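Local atomic coordinates of ApRick protease (Rickettsia conorii, PDB entry 5C9F), a protein that probably cleaves peptide bonds as a retropepsin-like aspartic endopeptidase, this chain being the protease part of a longer protein with a predicted transmembrane segment. Residues Ser41-Thr46 and Ile78-Val83; Thr63-Thr68 and Glu72-Pro77. One frame throughout, in Å; residues are numbered along the deposited sequence.

Contact 2 is nested within contact 1 along the chain: 41-46 comes first, then the hairpin arms 63-68 and 72-77, and the second arm runs straight on into 78-83. Both contacts therefore use strand 71-84, whose first part forms the exposed hairpin and whose continuation reaches the buried interior; their centres lie about 14 Å apart in the same mixed sheet. Tyr66 OH and Asp42 OD1, 2.9 Å apart, join the hairpin to the segment just after the Asp-Thr-Gly sequence characteristic of aspartic proteases. The topology is consistent with a retropepsin flap whose second strand continues into the core of the domain.

Contact 1 of 2, residues Ser41-Thr46 and Ile78-Val83; sequences SDIALT and ITLNSV
Leu45 and Ile78 meet methyl to methyl, CD1 to CD1 at 3.6 Å, while Ile43 reaches Leu80, deep in the retropepsin-like domain. The short strands 43-45 and 78-80 are not hydrogen-bonded neighbours: their axes run 9.5 Å apart at 105°, and side chains bridge the gap. Leu45 can be followed outward. Its CB stays back, 4.9 Å from Ile78 CD1. CG, 4.3 Å from Ile78 CD1, lies opposite the carbonyl carbon about CA-CB (chi1 -77°), which turns the branch toward strand 78-80. At the fork CD2 folds back over its own strand, 4.1 Å from Ile43 CG2, whereas CD1 reaches across to Ile78 CD1 and, more loosely, to Leu80 CD2 at 4.3 Å. Ile78 comes in at about a right angle to Leu45; with CG1 set between backbone N and carbonyl carbon (chi1 56°), its CD1 end swings nearer to the opposing strand. Beside this pair, Ile43 CD1 meets Leu80 CD1 at 3.9 Å, the two chains inclined to each other. Phe34 of strand 30-36 packs on both Ile43 and Leu45, Leu110 of helix 108-111 also packs on Ile43, and Phe55 on Ile78. All four residues are buried. The junction of the segment after the Asp-Thr-Gly sequence with strand 71-84 thus rests on dispersion and solvent exclusion between branched aliphatic ends, with shape rather than directional bonding setting the fit.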
ATOM      1  N   SER A  41       1.813 -16.682  23.682  1.00 30.35           N
ATOM      2  CA  SER A  41       2.328 -15.328  23.648  1.00 28.31           C
ATOM      3  C   SER A  41       3.552 -15.306  22.732  1.00 33.42           C
ATOM      4  O   SER A  41       3.442 -14.968  21.543  1.00 33.85           O
ATOM      5  CB  SER A  41       2.629 -14.816  25.071  1.00 30.86           C
ATOM      6  OG  SER A  41       3.445 -15.826  25.747  1.00 31.93           O
ATOM      7  N   ASP A  42       4.714 -15.674  23.284  1.00 32.72           N
ATOM      8  CA  ASP A  42       5.968 -15.690  22.492  1.00 32.09           C
ATOM      9  C   ASP A  42       6.021 -16.969  21.711  1.00 31.35           C
ATOM     10  O   ASP A  42       5.138 -17.873  21.870  1.00 34.40           O
ATOM     11  CB  ASP A  42       7.221 -15.427  23.377  1.00 38.23           C
ATOM     12  CG  ASP A  42       7.461 -16.525  24.402  1.00 38.78           C
ATOM     13  OD1 ASP A  42       6.510 -17.015  25.015  1.00 38.37           O
ATOM     14  OD2 ASP A  42       8.601 -16.974  24.588  1.00 40.05           O
ATOM     15  N   ILE A  43       6.962 -17.033  20.781  1.00 23.95           N
ATOM     16  CA  ILE A  43       7.152 -18.252  20.004  1.00 28.50           C
ATOM     17  C   ILE A  43       7.601 -19.390  20.881  1.00 37.96           C
ATOM     18  O   ILE A  43       8.477 -19.214  21.780  1.00 30.73           O
ATOM     19  CB  ILE A  43       8.158 -18.035  18.912  1.00 26.46           C
ATOM     20  CG1 ILE A  43       7.492 -17.246  17.791  1.00 33.22           C
ATOM     21  CG2 ILE A  43       8.704 -19.358  18.367  1.00 28.36           C
ATOM     22  CD1 ILE A  43       8.453 -16.776  16.758  1.00 34.90           C
ATOM     23  N   ALA A  44       7.011 -20.544  20.646  1.00 28.17           N
ATOM     24  CA  ALA A  44       7.454 -21.766  21.323  1.00 30.52           C
ATOM     25  C   ALA A  44       8.113 -22.703  20.316  1.00 30.63           C
ATOM     26  O   ALA A  44       7.480 -23.165  19.387  1.00 29.63           O
ATOM     27  CB  ALA A  44       6.263 -22.444  21.984  1.00 32.01           C
ATOM     28  N   LEU A  45       9.399 -22.948  20.467  1.00 30.26           N
ATOM     29  CA  LEU A  45      10.107 -23.802  19.540  1.00 30.12           C
ATOM     30  C   LEU A  45      10.243 -25.217  20.095  1.00 38.83           C
ATOM     31  O   LEU A  45      10.595 -25.400  21.253  1.00 35.84           O
ATOM     32  CB  LEU A  45      11.518 -23.260  19.277  1.00 31.28           C
ATOM     33  CG  LEU A  45      11.868 -22.108  18.402  1.00 36.44           C
ATOM     34  CD1 LEU A  45      13.385 -22.057  18.274  1.00 32.34           C
ATOM     35  CD2 LEU A  45      11.229 -22.294  17.028  1.00 39.77           C
ATOM     36  N   THR A  46      10.074 -26.203  19.239  1.00 33.62           N
ATOM     37  CA  THR A  46      10.389 -27.554  19.632  1.00 46.20           C
ATOM     38  C   THR A  46      11.872 -27.644  19.860  1.00 35.09           C
ATOM     39  O   THR A  46      12.669 -26.890  19.303  1.00 27.60           O
ATOM     40  CB  THR A  46       9.994 -28.611  18.558  1.00 46.95           C
ATOM     41  OG1 THR A  46      10.750 -28.376  17.354  1.00 39.04           O
ATOM     42  CG2 THR A  46       8.514 -28.524  18.241  1.00 53.30           C
ATOM     43  N   ILE A  78      14.784 -17.497  24.551  1.00 33.61           N
ATOM     44  CA  ILE A  78      15.704 -17.205  23.471  1.00 32.51           C
ATOM     45  C   ILE A  78      15.213 -15.978  22.747  1.00 28.76           C
ATOM     46  O   ILE A  78      14.064 -15.579  22.890  1.00 36.55           O
ATOM     47  CB  ILE A  78      15.839 -18.372  22.489  1.00 35.21           C
ATOM     48  CG1 ILE A  78      14.453 -18.776  21.941  1.00 39.35           C
ATOM     49  CG2 ILE A  78      16.518 -19.591  23.175  1.00 35.09           C
ATOM     50  CD1 ILE A  78      14.501 -19.742  20.803  1.00 49.10           C
ATOM     51  N   THR A  79      16.083 -15.427  21.917  1.00 37.02           N
ATOM     52  CA  THR A  79      15.727 -14.353  20.984  1.00 38.40           C
ATOM     53  C   THR A  79      16.106 -14.746  19.558  1.00 35.95           C
ATOM     54  O   THR A  79      17.172 -15.255  19.330  1.00 35.40           O
ATOM     55  CB  THR A  79      16.444 -13.054  21.363  1.00 50.17           C
ATOM     56  OG1 THR A  79      16.048 -12.699  22.691  1.00 50.22           O
ATOM     57  CG2 THR A  79      16.080 -11.946  20.407  1.00 48.21           C
ATOM     58  N   LEU A  80      15.160 -14.594  18.640  1.00 32.98           N
ATOM     59  CA  LEU A  80      15.360 -14.979  17.270  1.00 29.28           C
ATOM     60  C   LEU A  80      15.752 -13.716  16.485  1.00 34.30           C
ATOM     61  O   LEU A  80      14.999 -12.767  16.380  1.00 32.53           O
ATOM     62  CB  LEU A  80      14.131 -15.622  16.738  1.00 27.57           C
ATOM     63  CG  LEU A  80      13.708 -16.923  17.469  1.00 34.72           C
ATOM     64  CD1 LEU A  80      12.318 -17.300  17.023  1.00 40.52           C
ATOM     65  CD2 LEU A  80      14.635 -18.074  17.230  1.00 32.30           C
ATOM     66  N   ASN A  81      16.957 -13.715  15.961  1.00 38.64           N
ATOM     67  CA  ASN A  81      17.482 -12.540  15.280  1.00 36.98           C
ATOM     68  C   ASN A  81      16.577 -12.107  14.147  1.00 39.57           C
ATOM     69  O   ASN A  81      16.285 -10.928  14.016  1.00 36.93           O
ATOM     70  CB  ASN A  81      18.886 -12.812  14.729  1.00 44.64           C
ATOM     71  CG  ASN A  81      19.889 -13.080  15.828  1.00 49.88           C
ATOM     72  OD1 ASN A  81      19.781 -12.555  16.915  1.00 57.61           O
ATOM     73  ND2 ASN A  81      20.866 -13.922  15.541  1.00 68.18           N
ATOM     74  N   SER A  82      16.131 -13.055  13.343  1.00 34.55           N
ATOM     75  CA  SER A  82      15.326 -12.737  12.178  1.00 42.13           C
ATOM     76  C   SER A  82      14.230 -13.776  11.925  1.00 32.19           C
ATOM     77  O   SER A  82      14.478 -14.978  11.982  1.00 35.93           O
ATOM     78  CB  SER A  82      16.232 -12.634  10.944  1.00 49.52           C
ATOM     79  OG  SER A  82      15.487 -12.733   9.738  1.00 48.33           O
ATOM     80  N   VAL A  83      13.013 -13.288  11.791  1.00 30.67           N
ATOM     81  CA  VAL A  83      11.833 -14.100  11.473  1.00 33.64           C
ATOM     82  C   VAL A  83      11.148 -13.430  10.286  1.00 33.61           C
ATOM     83  O   VAL A  83      10.657 -12.304  10.414  1.00 35.44           O
ATOM     84  CB  VAL A  83      10.810 -14.183  12.627  1.00 27.37           C
ATOM     85  CG1 VAL A  83       9.584 -15.017  12.214  1.00 30.39           C
ATOM     86  CG2 VAL A  83      11.389 -14.816  13.902  1.00 34.99           C
TER

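Contact 2 of 2, residues Thr63-Thr68 and Glu72-Pro77; sequences TRTYLT and ENKAAP
Strands 64-68 and 72-77 pair antiparallel with a strong twist, Arg64 facing Ala75 and Tyr66 facing Asn73 as hydrogen-bonded pairs, and Thr63 sharing Ala75 with Arg64 in a classic beta bulge. This beta hairpin probably corresponds to the flap of retropepsins. Arg64 and Ala75 exchange two backbone bonds, as do Tyr66 and Asn73, the shortest being Asn73 N to Tyr66 O at 2.7 Å. One face carries Arg64, Tyr66, Asn73 and Ala75. Here Ala75 CB packs obliquely against the Tyr66 ring, 3.8 Å from CD1, and the same ring stacks on His95. Arg64 puts its CG against Pro77 CD; beyond, bends at chi2 and chi3 fold the chain back, bringing one guanidinium face over Tyr66 CE1, offset toward the rim. Asn73 ND2 donates to Asp100 OD2. The other face carries Thr65, Leu67, Glu72 and Lys74. Glu72 CG touches two methyls, Thr65 CG2 at 3.3 Å and Leu67 CD2 at 3.4 Å; the Leu67 and Glu72 side chains lie alongside each other and point the same way. Lys74, curled through its whole length, lays CD beside Thr65 OG1 and sends NZ on to the carbonyl oxygen of Tyr62. A water lies on this face, hydrogen-bonded to Thr65 OG1 at 2.9 Å and donating to Glu72 OE2 at 3.2 Å.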
ATOM      1  N   THR A  63      15.196 -21.317  32.740  1.00 54.18           N
ATOM      2  CA  THR A  63      14.830 -20.505  33.886  1.00 54.05           C
ATOM      3  C   THR A  63      13.356 -20.130  33.926  1.00 58.01           C
ATOM      4  O   THR A  63      12.888 -19.631  34.943  1.00 50.42           O
ATOM      5  CB  THR A  63      15.631 -19.201  33.867  1.00 52.17           C
ATOM      6  OG1 THR A  63      15.469 -18.561  32.595  1.00 46.42           O
ATOM      7  CG2 THR A  63      17.095 -19.497  34.125  1.00 53.72           C
ATOM      8  N   ARG A  64      12.639 -20.339  32.825  1.00 39.73           N
ATOM      9  CA  ARG A  64      11.251 -19.886  32.709  1.00 42.93           C
ATOM     10  C   ARG A  64      10.275 -21.046  32.905  1.00 40.97           C
ATOM     11  O   ARG A  64      10.620 -22.202  32.712  1.00 44.64           O
ATOM     12  CB  ARG A  64      11.002 -19.141  31.386  1.00 40.44           C
ATOM     13  CG  ARG A  64      11.704 -17.781  31.315  1.00 61.04           C
ATOM     14  CD  ARG A  64      10.978 -16.731  32.168  1.00 52.48           C
ATOM     15  NE  ARG A  64       9.842 -16.264  31.384  1.00 74.66           N
ATOM     16  CZ  ARG A  64       8.569 -16.638  31.488  1.00 86.37           C
ATOM     17  NH1 ARG A  64       8.144 -17.455  32.455  1.00 65.52           N
ATOM     18  NH2 ARG A  64       7.687 -16.143  30.620  1.00 67.03           N
ATOM     19  N   THR A  65       9.069 -20.706  33.335  1.00 42.52           N
ATOM     20  CA  THR A  65       8.002 -21.653  33.513  1.00 39.43           C
ATOM     21  C   THR A  65       6.741 -21.183  32.796  1.00 39.96           C
ATOM     22  O   THR A  65       6.218 -20.107  33.040  1.00 42.47           O
ATOM     23  CB  THR A  65       7.742 -21.864  35.009  1.00 42.32           C
ATOM     24  OG1 THR A  65       8.920 -22.367  35.602  1.00 40.63           O
ATOM     25  CG2 THR A  65       6.588 -22.803  35.261  1.00 47.49           C
ATOM     26  N   TYR A  66       6.250 -22.021  31.900  1.00 35.66           N
ATOM     27  CA  TYR A  66       5.022 -21.748  31.178  1.00 41.48           C
ATOM     28  C   TYR A  66       3.915 -22.583  31.795  1.00 46.71           C
ATOM     29  O   TYR A  66       4.164 -23.687  32.276  1.00 39.40           O
ATOM     30  CB  TYR A  66       5.231 -21.988  29.699  1.00 32.80           C
ATOM     31  CG  TYR A  66       5.972 -20.850  29.083  1.00 37.11           C
ATOM     32  CD1 TYR A  66       7.359 -20.733  29.203  1.00 31.12           C
ATOM     33  CD2 TYR A  66       5.278 -19.858  28.412  1.00 43.24           C
ATOM     34  CE1 TYR A  66       8.024 -19.647  28.663  1.00 40.18           C
ATOM     35  CE2 TYR A  66       5.927 -18.801  27.851  1.00 44.20           C
ATOM     36  CZ  TYR A  66       7.287 -18.693  28.004  1.00 39.37           C
ATOM     37  OH  TYR A  66       7.891 -17.635  27.436  1.00 41.70           O
ATOM     38  N   LEU A  67       2.733 -21.977  31.913  1.00 35.77           N
ATOM     39  CA  LEU A  67       1.513 -22.608  32.451  1.00 42.53           C
ATOM     40  C   LEU A  67       0.677 -23.069  31.266  1.00 49.59           C
ATOM     41  O   LEU A  67       0.009 -22.254  30.629  1.00 54.35           O
ATOM     42  CB  LEU A  67       0.762 -21.622  33.370  1.00 43.13           C
ATOM     43  CG  LEU A  67       1.638 -20.995  34.476  1.00 45.51           C
ATOM     44  CD1 LEU A  67       1.000 -19.757  35.067  1.00 41.66           C
ATOM     45  CD2 LEU A  67       1.942 -22.008  35.569  1.00 41.36           C
ATOM     46  N   THR A  68       0.764 -24.362  30.922  1.00 68.87           N
ATOM     47  CA  THR A  68       0.148 -24.904  29.697  1.00 67.98           C
ATOM     48  C   THR A  68      -1.146 -25.650  30.000  1.00 67.90           C
ATOM     49  O   THR A  68      -1.666 -25.596  31.117  1.00 61.73           O
ATOM     50  CB  THR A  68       1.095 -25.888  28.930  1.00 72.77           C
ATOM     51  OG1 THR A  68       2.443 -25.803  29.407  1.00 74.75           O
ATOM     52  CG2 THR A  68       1.077 -25.625  27.412  1.00 89.78           C
ATOM     53  N   GLU A  72       2.315 -26.824  34.259  1.00 54.04           N
ATOM     54  CA  GLU A  72       3.610 -26.138  34.325  1.00 39.93           C
ATOM     55  C   GLU A  72       4.721 -26.824  33.580  1.00 41.29           C
ATOM     56  O   GLU A  72       5.085 -27.953  33.954  1.00 39.55           O
ATOM     57  CB  GLU A  72       4.074 -26.019  35.794  1.00 40.51           C
ATOM     58  CG  GLU A  72       3.998 -24.621  36.313  1.00 47.16           C
ATOM     59  CD  GLU A  72       4.319 -24.476  37.783  1.00 43.54           C
ATOM     60  OE1 GLU A  72       3.398 -24.107  38.477  1.00 56.23           O
ATOM     61  OE2 GLU A  72       5.446 -24.740  38.242  1.00 66.75           O
ATOM     62  N   ASN A  73       5.308 -26.154  32.599  1.00 38.89           N
ATOM     63  CA  ASN A  73       6.532 -26.688  31.957  1.00 45.73           C
ATOM     64  C   ASN A  73       7.691 -25.748  32.026  1.00 39.99           C
ATOM     65  O   ASN A  73       7.526 -24.541  31.884  1.00 33.03           O
ATOM     66  CB  ASN A  73       6.276 -27.075  30.508  1.00 45.85           C
ATOM     67  CG  ASN A  73       5.220 -28.195  30.389  1.00 52.43           C
ATOM     68  OD1 ASN A  73       5.134 -29.072  31.246  1.00 57.28           O
ATOM     69  ND2 ASN A  73       4.405 -28.143  29.347  1.00 48.12           N
ATOM     70  N   LYS A  74       8.879 -26.305  32.117  1.00 33.70           N
ATOM     71  CA  LYS A  74      10.108 -25.487  32.091  1.00 38.14           C
ATOM     72  C   LYS A  74      10.507 -25.121  30.643  1.00 40.18           C
ATOM     73  O   LYS A  74      10.350 -25.918  29.713  1.00 39.77           O
ATOM     74  CB  LYS A  74      11.256 -26.220  32.819  1.00 34.93           C
ATOM     75  CG  LYS A  74      10.980 -26.434  34.295  1.00 41.75           C
ATOM     76  CD  LYS A  74      10.826 -25.115  35.009  1.00 58.11           C
ATOM     77  CE  LYS A  74      12.072 -24.291  35.041  1.00 67.08           C
ATOM     78  NZ  LYS A  74      13.291 -24.991  35.487  1.00 70.34           N
ATOM     79  N   ALA A  75      11.039 -23.922  30.473  1.00 30.19           N
ATOM     80  CA  ALA A  75      11.561 -23.457  29.202  1.00 37.12           C
ATOM     81  C   ALA A  75      12.766 -22.514  29.320  1.00 37.47           C
ATOM     82  O   ALA A  75      12.944 -21.818  30.337  1.00 34.60           O
ATOM     83  CB  ALA A  75      10.427 -22.812  28.379  1.00 38.36           C
ATOM     84  N   ALA A  76      13.584 -22.487  28.276  1.00 36.83           N
ATOM     85  CA  ALA A  76      14.705 -21.554  28.160  1.00 32.85           C
ATOM     86  C   ALA A  76      14.285 -20.440  27.232  1.00 35.07           C
ATOM     87  O   ALA A  76      13.854 -20.690  26.092  1.00 31.75           O
ATOM     88  CB  ALA A  76      15.950 -22.246  27.610  1.00 33.64           C
ATOM     89  N   PRO A  77      14.406 -19.193  27.687  1.00 42.17           N
ATOM     90  CA  PRO A  77      14.101 -18.065  26.815  1.00 34.72           C
ATOM     91  C   PRO A  77      15.176 -17.880  25.770  1.00 37.69           C
ATOM     92  O   PRO A  77      16.323 -18.108  26.065  1.00 32.68           O
ATOM     93  CB  PRO A  77      14.073 -16.864  27.785  1.00 44.98           C
ATOM     94  CG  PRO A  77      14.880 -17.299  28.947  1.00 44.57           C
ATOM     95  CD  PRO A  77      14.709 -18.769  29.066  1.00 37.97           C
TER
HETATM   96  O   HOH W   1       8.583 -24.056  37.896  1.00 38.61           O